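Local coordinates for putative polysaccharide biosynthesis protein with aminopeptidase-like domain (PDB 3K9T) that binds one zinc ion per subunit and may serve in the biosynthesis of modified polysaccharides, with no peptidase activity expected despite a region resembling aminopeptidases, at residues 102-107 with 153-158; 113-118 with 135-140; 260-265 with 275-280. All coordinates share one frame; numbering follows the deposited sequence.

Contacts 1 and 2 both belong to the insert region and touch each other: V103 CG1 lies 3.4 Å from W137 CG, and I158 CG1 the same distance from F139 CZ. Along the chain, contact 2 is nested within the loop that contact 1 closes. Contact 1 is half surface, an edge pairing in a four-stranded antiparallel sheet held by six backbone bonds. Contact 2 is buried and depends on a ring stack and a short parallel pairing. Contact 3, also buried, sits in the aminopeptidase-like part, its centre about 49 Å from that of contact 1, and joins strand to helix through apolar packing and a salt bridge.

Contact 1 (102-107 with 153-158); sequences PVHKTM and DYEVVI
Residues 103-107 and 153-158 run antiparallel, their short axes 4.6 Å apart at 165°, and V103, K105 and M107 form hydrogen-bonded pairs with I158, V156 and Y154. Each pair exchanges two N-H...O bonds, six in all; the shortest include V156 N to K105 O at 2.7 Å. H104 with V157 and T106 with E155 are the non-hydrogen-bonded pairs between them.

On the face carrying V103, M107, V156 and I158, V156 is gripped from two directions. Its CG1 meets V103 CG2 at 3.7 Å, while CG2 meets M107 CG at 3.4 Å. M107 is a selenomethionine lying across V156 at about a right angle; its chain bends at chi3, which brings CE to 3.7 Å from V156 CB. V103 CG1 touches I158 CD1 at 3.9 Å. W137 packs on V103, M107 and I158, so this face looks into the insert. K105 starts here too but leads outward, and Y154 OH bonds to C150 O.

The other face is more polar. H104 CG is anti to the backbone N (chi1 -173°), which lays the ring alongside V157, burying ND1 3.7 Å from V157 CG2 with no polar partner. A ring carbon, H104 CE1, and not a nitrogen, comes to 3.3 Å from E155 OE2, planes 39° apart; H104 NE2 is not in contact with it. E155 OE1 forms a salt bridge with R79 of strand 70-79.

Backbone bonding thus fixes strand 103-108 in register, while one face is largely apolar and mostly buried and the other holds a carboxylate whose charge is probably balanced in part by R79.

Contact 2 (113-118 with 135-140); sequences KPYLHT and ENWGFS
Aromatic stacking is the broadest part of this contact. The Y115 ring lies over the W137 six-membered ring in an offset stack, centroids 4.1 Å apart and planes only 7° from parallel. W137 CZ2 sits above the centre of the Y115 ring, while Y115 CD2 is shifted toward the rim of the indole face, 3.4 Å from W137 CE2. Y115 CB also lies over the indole, a CH-pi contact 4.0 Å from the six-membered centroid. The carbonyl of W137 stays close too, its O in plane at the edge of the Y115 ring.

Hydrogen bonding follows a two-residue parallel pairing, L116 with F139 and H117 with S140. F139 N donates to Y115 O at 3.0 Å, nearly straight at 170°, and F139 O receives two donors from H117. The backbone N of H117 comes at 2.8 Å, near the line of the C=O but with a bent N-H; ND1 makes a longer bond at 3.3 Å, in the plane of its own imidazole but well above the carbonyl plane. CG of H117 lies beside the backbone N (chi1 -53°), which turns ND1 back to the same acceptor. S140 OG is satisfied by P127 O, and the S140 side chain lies about 10 Å from that of the zinc ligand H325.

Apolar packing is modest across the strands, with L116 CD2 at 3.8 Å from F139 CB. F139 packs on V156 and I158 of strand 153-163, tying this short parallel sheet to the antiparallel sheet of the insert.

The double use of F139 O is consistent with a hydrogen on H117 ND1, and implies that the imidazole is held by the same carbonyl that also takes part in the backbone pairing.

Contact 3 (260-265 with 275-280); sequences KNYKRT and IVEKVL
Y262 reaches from strand 260-263 toward helix 271-282, and its atoms meet L280, V276 and E277 in turn. Its CB lies 3.9 Å from L280 CD1 and also near V276 CG1. CG is anti to the backbone N (chi1 180°), carrying the ring over V276, whose CG1 comes down on one face: it is 3.5 Å from Y262 CD1 and, as a CH-pi contact, 3.8 Å from the ring centroid. The R264 backbone N lies above the opposite face, shifted toward the rim. Farther out, CE1 and CZ pass V276 CB, and on the other edge Y262 CE2 lies 4.1 Å from E277 OE2, near the ring plane. At the tip, OH hydrogen-bonds to D273 OD1 in the first turn of the same helix.

Strand 260-263, helix 271-282 and strand 287-290 form a beta-alpha-beta unit at one border of the mixed eight-stranded sheet of the aminopeptidase-like region, and this contact is where its helix packs back on the first strand. The two run nearly antiparallel, at 160°, with their short axes 9.8 Å apart.

Beyond Y262, R264 extends from CG to NE and takes E277 side-on. NE donates to E277 OE2 at 2.7 Å and NH2 to E277 OE1 at 2.9 Å, both nearly straight. Each carboxylate oxygen lies in the guanidinium plane, yet the nitrogens approach from above the carboxylate plane, the two planes being 48° apart. R264 NH1 has its own salt bridge to D291, so two carboxylates probably share its charge.

At the opposite end of the strand K260 bends at chi3, which brings its CE to 3.6 Å from L280 CD2, and bends again at chi4 so that NZ forms a salt bridge with D341 on helix 336-355.

Contact 1 (102-107 with 153-158)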
loop_
_atom_site.group_PDB
_atom_site.type_symbol
_atom_site.label_atom_id
_atom_site.label_comp_id
_atom_site.label_asym_id
_atom_site.label_seq_id
_atom_site.Cartn_x
_atom_site.Cartn_y
_atom_site.Cartn_z
ATOM N N PRO A 102 12.843 -54.798 -9.363
ATOM C CA PRO A 102 12.123 -56.016 -9.743
ATOM C C PRO A 102 11.994 -57.009 -8.574
ATOM O O PRO A 102 12.915 -57.110 -7.769
ATOM C CB PRO A 102 12.996 -56.620 -10.844
ATOM C CG PRO A 102 14.322 -55.987 -10.680
ATOM C CD PRO A 102 14.103 -54.645 -10.101
ATOM N N VAL A 103 10.857 -57.702 -8.473
ATOM C CA VAL A 103 10.640 -58.652 -7.403
ATOM C C VAL A 103 9.832 -59.817 -7.938
ATOM O O VAL A 103 8.951 -59.633 -8.780
ATOM C CB VAL A 103 9.942 -58.035 -6.133
ATOM C CG1 VAL A 103 10.093 -56.479 -6.083
ATOM C CG2 VAL A 103 8.457 -58.461 -6.010
ATOM N N HIS A 104 10.165 -61.016 -7.458
ATOM C CA HIS A 104 9.445 -62.226 -7.815
ATOM C C HIS A 104 9.471 -63.136 -6.583
ATOM O O HIS A 104 10.479 -63.758 -6.291
ATOM C CB HIS A 104 10.070 -62.898 -9.036
ATOM C CG HIS A 104 9.280 -64.063 -9.541
ATOM N ND1 HIS A 104 8.007 -64.347 -9.090
ATOM C CD2 HIS A 104 9.551 -64.978 -10.502
ATOM C CE1 HIS A 104 7.547 -65.412 -9.722
ATOM N NE2 HIS A 104 8.462 -65.811 -10.587
ATOM N N LYS A 105 8.356 -63.187 -5.857
ATOM C CA LYS A 105 8.302 -63.839 -4.559
ATOM C C LYS A 105 6.965 -64.486 -4.254
ATOM O O LYS A 105 5.953 -64.159 -4.869
ATOM C CB LYS A 105 8.528 -62.798 -3.469
ATOM C CG LYS A 105 9.814 -61.991 -3.587
ATOM C CD LYS A 105 10.293 -61.476 -2.217
ATOM C CE LYS A 105 11.015 -60.138 -2.313
ATOM N NZ LYS A 105 11.974 -59.943 -1.190
ATOM N N THR A 106 6.978 -65.429 -3.312
ATOM C CA THR A 106 5.746 -65.867 -2.680
ATOM C C THR A 106 5.802 -65.322 -1.278
ATOM O O THR A 106 6.794 -65.472 -0.592
ATOM C CB THR A 106 5.536 -67.379 -2.634
ATOM O OG1 THR A 106 5.018 -67.806 -3.896
ATOM C CG2 THR A 106 4.499 -67.727 -1.560
HETATM N N MSE A 107 4.750 -64.641 -0.868
HETATM C CA MSE A 107 4.669 -64.129 0.479
HETATM C C MSE A 107 3.260 -64.283 1.031
HETATM O O MSE A 107 2.278 -64.378 0.276
HETATM C CB MSE A 107 5.168 -62.679 0.576
HETATM C CG MSE A 107 5.377 -61.980 -0.732
HETATM SE SE MSE A 107 6.158 -60.226 -0.441
HETATM C CE MSE A 107 7.257 -60.260 -1.998
ATOM N N ASP A 153 -1.072 -67.326 0.524
ATOM C CA ASP A 153 0.241 -67.259 -0.109
ATOM C C ASP A 153 -0.004 -66.594 -1.443
ATOM O O ASP A 153 -0.809 -67.057 -2.267
ATOM C CB ASP A 153 0.909 -68.631 -0.294
ATOM C CG ASP A 153 1.609 -69.119 0.969
ATOM O OD1 ASP A 153 2.457 -68.375 1.530
ATOM O OD2 ASP A 153 1.307 -70.255 1.392
ATOM N N TYR A 154 0.680 -65.474 -1.626
ATOM C CA TYR A 154 0.516 -64.668 -2.805
ATOM C C TYR A 154 1.783 -64.710 -3.634
ATOM O O TYR A 154 2.869 -64.646 -3.086
ATOM C CB TYR A 154 0.204 -63.220 -2.402
ATOM C CG TYR A 154 -1.170 -63.004 -1.798
ATOM C CD1 TYR A 154 -2.295 -62.894 -2.614
ATOM C CD2 TYR A 154 -1.343 -62.892 -0.416
ATOM C CE1 TYR A 154 -3.559 -62.694 -2.078
ATOM C CE2 TYR A 154 -2.607 -62.679 0.136
ATOM C CZ TYR A 154 -3.719 -62.580 -0.706
ATOM O OH TYR A 154 -4.989 -62.377 -0.189
ATOM N N GLU A 155 1.631 -64.854 -4.947
ATOM C CA GLU A 155 2.729 -64.652 -5.883
ATOM C C GLU A 155 2.813 -63.137 -6.121
ATOM O O GLU A 155 1.809 -62.493 -6.457
ATOM C CB GLU A 155 2.472 -65.369 -7.212
ATOM C CG GLU A 155 3.735 -65.576 -8.058
ATOM C CD GLU A 155 3.449 -66.032 -9.487
ATOM O OE1 GLU A 155 2.271 -66.153 -9.871
ATOM O OE2 GLU A 155 4.415 -66.246 -10.242
ATOM N N VAL A 156 4.003 -62.584 -5.916
ATOM C CA VAL A 156 4.251 -61.165 -6.050
ATOM C C VAL A 156 5.279 -60.957 -7.143
ATOM O O VAL A 156 6.434 -61.360 -7.005
ATOM C CB VAL A 156 4.779 -60.583 -4.742
ATOM C CG1 VAL A 156 5.021 -59.062 -4.879
ATOM C CG2 VAL A 156 3.801 -60.905 -3.603
ATOM N N VAL A 157 4.841 -60.318 -8.223
ATOM C CA VAL A 157 5.670 -60.083 -9.383
ATOM C C VAL A 157 5.682 -58.600 -9.766
ATOM O O VAL A 157 4.627 -58.001 -9.981
ATOM C CB VAL A 157 5.136 -60.877 -10.612
ATOM C CG1 VAL A 157 5.927 -60.521 -11.853
ATOM C CG2 VAL A 157 5.179 -62.362 -10.359
ATOM N N ILE A 158 6.874 -58.016 -9.793
ATOM C CA ILE A 158 7.108 -56.729 -10.435
ATOM C C ILE A 158 8.227 -56.984 -11.454
ATOM O O ILE A 158 9.395 -57.117 -11.079
ATOM C CB ILE A 158 7.560 -55.601 -9.472
ATOM C CG1 ILE A 158 6.499 -55.307 -8.410
ATOM C CG2 ILE A 158 7.857 -54.339 -10.264
ATOM C CD1 ILE A 158 6.995 -54.357 -7.271
#

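Contact 2 (113-118 with 135-140)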
loop_
_atom_site.group_PDB
_atom_site.type_symbol
_atom_site.label_atom_id
_atom_site.label_comp_id
_atom_site.label_asym_id
_atom_site.label_seq_id
_atom_site.Cartn_x
_atom_site.Cartn_y
_atom_site.Cartn_z
ATOM N N LYS A 113 1.838 -57.072 3.386
ATOM C CA LYS A 113 1.184 -55.858 3.930
ATOM C C LYS A 113 2.079 -54.612 4.038
ATOM O O LYS A 113 1.659 -53.519 3.658
ATOM C CB LYS A 113 0.505 -56.139 5.275
ATOM C CG LYS A 113 -0.885 -56.800 5.190
ATOM C CD LYS A 113 -1.561 -56.828 6.579
ATOM C CE LYS A 113 -2.851 -57.664 6.600
ATOM N NZ LYS A 113 -3.607 -57.546 7.891
ATOM N N PRO A 114 3.323 -54.765 4.519
ATOM C CA PRO A 114 4.137 -53.557 4.640
ATOM C C PRO A 114 4.456 -52.874 3.303
ATOM O O PRO A 114 4.683 -51.675 3.306
ATOM C CB PRO A 114 5.415 -54.053 5.338
ATOM C CG PRO A 114 5.073 -55.372 5.860
ATOM C CD PRO A 114 4.080 -55.948 4.929
ATOM N N TYR A 115 4.437 -53.625 2.195
ATOM C CA TYR A 115 4.666 -53.058 0.848
ATOM C C TYR A 115 3.375 -52.621 0.116
ATOM O O TYR A 115 3.435 -52.198 -1.031
ATOM C CB TYR A 115 5.403 -54.064 -0.031
ATOM C CG TYR A 115 6.694 -54.529 0.566
ATOM C CD1 TYR A 115 6.723 -55.588 1.473
ATOM C CD2 TYR A 115 7.901 -53.903 0.228
ATOM C CE1 TYR A 115 7.922 -56.006 2.020
ATOM C CE2 TYR A 115 9.098 -54.316 0.748
ATOM C CZ TYR A 115 9.108 -55.361 1.651
ATOM O OH TYR A 115 10.306 -55.761 2.186
ATOM N N LEU A 116 2.228 -52.734 0.777
ATOM C CA LEU A 116 0.934 -52.350 0.217
ATOM C C LEU A 116 0.583 -50.952 0.717
ATOM O O LEU A 116 0.897 -50.627 1.856
ATOM C CB LEU A 116 -0.160 -53.354 0.636
ATOM C CG LEU A 116 0.068 -54.789 0.150
ATOM C CD1 LEU A 116 -1.065 -55.758 0.566
ATOM C CD2 LEU A 116 0.290 -54.787 -1.361
ATOM N N HIS A 117 -0.043 -50.131 -0.141
ATOM C CA HIS A 117 -0.423 -48.740 0.198
ATOM C C HIS A 117 -1.844 -48.420 -0.228
ATOM O O HIS A 117 -2.205 -48.638 -1.378
ATOM C CB HIS A 117 0.568 -47.750 -0.428
ATOM C CG HIS A 117 1.987 -48.064 -0.078
ATOM N ND1 HIS A 117 2.672 -49.119 -0.650
ATOM C CD2 HIS A 117 2.820 -47.525 0.843
ATOM C CE1 HIS A 117 3.876 -49.200 -0.110
ATOM N NE2 HIS A 117 3.991 -48.242 0.793
ATOM N N THR A 118 -2.631 -47.897 0.710
ATOM C CA THR A 118 -4.027 -47.513 0.497
ATOM C C THR A 118 -4.280 -46.085 1.007
ATOM O O THR A 118 -3.359 -45.409 1.491
ATOM C CB THR A 118 -4.994 -48.476 1.238
ATOM O OG1 THR A 118 -4.721 -48.448 2.637
ATOM C CG2 THR A 118 -4.850 -49.901 0.743
ATOM N N GLU A 135 16.334 -47.256 -3.329
ATOM C CA GLU A 135 15.796 -48.492 -3.908
ATOM C C GLU A 135 14.671 -49.037 -3.037
ATOM O O GLU A 135 14.775 -49.051 -1.820
ATOM C CB GLU A 135 16.877 -49.541 -4.091
ATOM C CG GLU A 135 17.707 -49.292 -5.326
ATOM C CD GLU A 135 18.904 -50.233 -5.450
ATOM O OE1 GLU A 135 18.942 -51.265 -4.748
ATOM O OE2 GLU A 135 19.804 -49.935 -6.267
ATOM N N ASN A 136 13.601 -49.492 -3.675
ATOM C CA ASN A 136 12.398 -49.883 -2.961
ATOM C C ASN A 136 11.376 -50.505 -3.928
ATOM O O ASN A 136 11.633 -50.575 -5.144
ATOM C CB ASN A 136 11.810 -48.632 -2.306
ATOM C CG ASN A 136 10.822 -48.946 -1.187
ATOM O OD1 ASN A 136 10.711 -50.092 -0.725
ATOM N ND2 ASN A 136 10.076 -47.915 -0.758
ATOM N N TRP A 137 10.254 -50.995 -3.392
ATOM C CA TRP A 137 9.159 -51.489 -4.218
ATOM C C TRP A 137 7.810 -51.446 -3.489
ATOM O O TRP A 137 7.724 -51.651 -2.288
ATOM C CB TRP A 137 9.437 -52.899 -4.786
ATOM C CG TRP A 137 9.457 -54.024 -3.801
ATOM C CD1 TRP A 137 10.531 -54.460 -3.106
ATOM C CD2 TRP A 137 8.360 -54.870 -3.421
ATOM N NE1 TRP A 137 10.177 -55.508 -2.298
ATOM C CE2 TRP A 137 8.851 -55.788 -2.479
ATOM C CE3 TRP A 137 7.013 -54.934 -3.777
ATOM C CZ2 TRP A 137 8.046 -56.769 -1.884
ATOM C CZ3 TRP A 137 6.204 -55.926 -3.185
ATOM C CH2 TRP A 137 6.730 -56.824 -2.250
ATOM N N GLY A 138 6.743 -51.179 -4.221
ATOM C CA GLY A 138 5.437 -51.129 -3.596
ATOM C C GLY A 138 4.272 -51.354 -4.531
ATOM O O GLY A 138 4.397 -51.214 -5.745
ATOM N N PHE A 139 3.145 -51.741 -3.950
ATOM C CA PHE A 139 1.901 -51.833 -4.671
ATOM C C PHE A 139 0.889 -50.914 -3.990
ATOM O O PHE A 139 0.813 -50.866 -2.734
ATOM C CB PHE A 139 1.339 -53.253 -4.668
ATOM C CG PHE A 139 2.013 -54.189 -5.618
ATOM C CD1 PHE A 139 1.573 -54.303 -6.934
ATOM C CD2 PHE A 139 3.111 -54.935 -5.214
ATOM C CE1 PHE A 139 2.197 -55.163 -7.826
ATOM C CE2 PHE A 139 3.743 -55.805 -6.097
ATOM C CZ PHE A 139 3.287 -55.919 -7.404
ATOM N N SER A 140 0.104 -50.204 -4.810
ATOM C CA SER A 140 -1.009 -49.422 -4.321
ATOM C C SER A 140 -2.331 -50.117 -4.648
ATOM O O SER A 140 -2.451 -50.771 -5.673
ATOM C CB SER A 140 -0.976 -48.060 -4.973
ATOM O OG SER A 140 0.006 -47.251 -4.384
#

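Contact 3 (260-265 with 275-280)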
loop_
_atom_site.group_PDB
_atom_site.type_symbol
_atom_site.label_atom_id
_atom_site.label_comp_id
_atom_site.label_asym_id
_atom_site.label_seq_id
_atom_site.Cartn_x
_atom_site.Cartn_y
_atom_site.Cartn_z
ATOM N N LYS A 260 -9.455 -20.655 -12.467
ATOM C CA LYS A 260 -8.024 -20.473 -12.772
ATOM C C LYS A 260 -7.265 -19.943 -11.563
ATOM O O LYS A 260 -7.795 -19.189 -10.746
ATOM C CB LYS A 260 -7.829 -19.525 -13.967
ATOM C CG LYS A 260 -8.358 -20.083 -15.336
ATOM C CD LYS A 260 -8.249 -19.066 -16.456
ATOM C CE LYS A 260 -9.320 -18.001 -16.357
ATOM N NZ LYS A 260 -10.665 -18.564 -16.557
ATOM N N ASN A 261 -6.030 -20.401 -11.437
ATOM C CA ASN A 261 -5.116 -19.996 -10.406
ATOM C C ASN A 261 -3.780 -19.599 -11.015
ATOM O O ASN A 261 -3.192 -20.360 -11.763
ATOM C CB ASN A 261 -4.861 -21.160 -9.455
ATOM C CG ASN A 261 -5.979 -21.370 -8.452
ATOM O OD1 ASN A 261 -5.978 -20.749 -7.411
ATOM N ND2 ASN A 261 -6.916 -22.268 -8.753
ATOM N N TYR A 262 -3.287 -18.419 -10.665
ATOM C CA TYR A 262 -1.959 -17.973 -11.098
ATOM C C TYR A 262 -0.980 -17.853 -9.954
ATOM O O TYR A 262 -1.209 -17.105 -9.009
ATOM C CB TYR A 262 -2.020 -16.616 -11.790
ATOM C CG TYR A 262 -0.649 -16.153 -12.232
ATOM C CD1 TYR A 262 0.092 -16.886 -13.158
ATOM C CD2 TYR A 262 -0.098 -14.988 -11.741
ATOM C CE1 TYR A 262 1.359 -16.462 -13.593
ATOM C CE2 TYR A 262 1.177 -14.549 -12.167
ATOM C CZ TYR A 262 1.895 -15.287 -13.089
ATOM O OH TYR A 262 3.148 -14.843 -13.486
ATOM N N LYS A 263 0.120 -18.587 -10.048
ATOM C CA LYS A 263 1.234 -18.441 -9.112
ATOM C C LYS A 263 2.224 -17.469 -9.740
ATOM O O LYS A 263 2.706 -17.665 -10.855
ATOM C CB LYS A 263 1.901 -19.786 -8.819
ATOM C CG LYS A 263 3.150 -19.735 -7.948
ATOM C CD LYS A 263 3.650 -21.161 -7.669
ATOM C CE LYS A 263 4.961 -21.197 -6.880
ATOM N NZ LYS A 263 5.319 -22.593 -6.480
ATOM N N ARG A 264 2.523 -16.410 -9.015
ATOM C CA ARG A 264 3.465 -15.441 -9.495
ATOM C C ARG A 264 4.913 -15.897 -9.507
ATOM O O ARG A 264 5.324 -16.785 -8.766
ATOM C CB ARG A 264 3.401 -14.221 -8.610
ATOM C CG ARG A 264 2.120 -13.502 -8.717
ATOM C CD ARG A 264 2.170 -12.428 -7.742
ATOM N NE ARG A 264 1.128 -11.469 -7.992
ATOM C CZ ARG A 264 0.487 -10.818 -7.035
ATOM N NH1 ARG A 264 0.751 -11.051 -5.757
ATOM N NH2 ARG A 264 -0.440 -9.944 -7.360
ATOM N N THR A 265 5.686 -15.197 -10.319
ATOM C CA THR A 265 7.132 -15.296 -10.284
ATOM C C THR A 265 7.631 -14.854 -8.918
ATOM O O THR A 265 6.916 -14.165 -8.187
ATOM C CB THR A 265 7.789 -14.361 -11.336
ATOM O OG1 THR A 265 7.696 -12.968 -10.924
ATOM C CG2 THR A 265 7.150 -14.575 -12.688
ATOM N N ILE A 275 1.052 -9.168 -16.820
ATOM C CA ILE A 275 0.264 -9.552 -18.009
ATOM C C ILE A 275 -0.794 -10.588 -17.605
ATOM O O ILE A 275 -1.986 -10.416 -17.871
ATOM C CB ILE A 275 1.132 -10.127 -19.144
ATOM C CG1 ILE A 275 1.893 -9.016 -19.851
ATOM C CG2 ILE A 275 0.281 -10.912 -20.154
ATOM C CD1 ILE A 275 2.878 -9.568 -20.869
ATOM N N VAL A 276 -0.366 -11.668 -16.967
ATOM C CA VAL A 276 -1.350 -12.690 -16.592
ATOM C C VAL A 276 -2.459 -12.128 -15.669
ATOM O O VAL A 276 -3.619 -12.454 -15.856
ATOM C CB VAL A 276 -0.703 -13.968 -15.973
ATOM C CG1 VAL A 276 -1.804 -14.890 -15.392
ATOM C CG2 VAL A 276 0.161 -14.689 -17.050
ATOM N N GLU A 277 -2.122 -11.271 -14.706
ATOM C CA GLU A 277 -3.171 -10.788 -13.780
ATOM C C GLU A 277 -4.138 -9.845 -14.503
ATOM O O GLU A 277 -5.311 -9.848 -14.206
ATOM C CB GLU A 277 -2.575 -10.159 -12.529
ATOM C CG GLU A 277 -1.754 -11.161 -11.682
ATOM C CD GLU A 277 -0.832 -10.462 -10.706
ATOM O OE1 GLU A 277 -1.275 -9.462 -10.106
ATOM O OE2 GLU A 277 0.328 -10.901 -10.539
ATOM N N LYS A 278 -3.645 -9.110 -15.503
ATOM C CA LYS A 278 -4.476 -8.219 -16.297
ATOM C C LYS A 278 -5.424 -8.987 -17.210
ATOM O O LYS A 278 -6.566 -8.552 -17.420
ATOM C CB LYS A 278 -3.607 -7.248 -17.122
ATOM C CG LYS A 278 -4.366 -6.054 -17.745
ATOM C CD LYS A 278 -5.127 -5.235 -16.687
ATOM C CE LYS A 278 -5.608 -3.923 -17.272
ATOM N NZ LYS A 278 -6.741 -3.330 -16.531
ATOM N N VAL A 279 -4.970 -10.121 -17.754
ATOM C CA VAL A 279 -5.853 -10.987 -18.544
ATOM C C VAL A 279 -6.963 -11.566 -17.635
ATOM O O VAL A 279 -8.170 -11.478 -17.960
ATOM C CB VAL A 279 -5.082 -12.100 -19.288
ATOM C CG1 VAL A 279 -6.046 -13.084 -19.907
ATOM C CG2 VAL A 279 -4.089 -11.504 -20.381
ATOM N N LEU A 280 -6.580 -12.092 -16.472
ATOM C CA LEU A 280 -7.566 -12.672 -15.526
ATOM C C LEU A 280 -8.603 -11.657 -15.059
ATOM O O LEU A 280 -9.834 -11.935 -15.005
ATOM C CB LEU A 280 -6.860 -13.292 -14.312
ATOM C CG LEU A 280 -5.990 -14.534 -14.635
ATOM C CD1 LEU A 280 -5.125 -14.886 -13.433
ATOM C CD2 LEU A 280 -6.852 -15.754 -15.095
#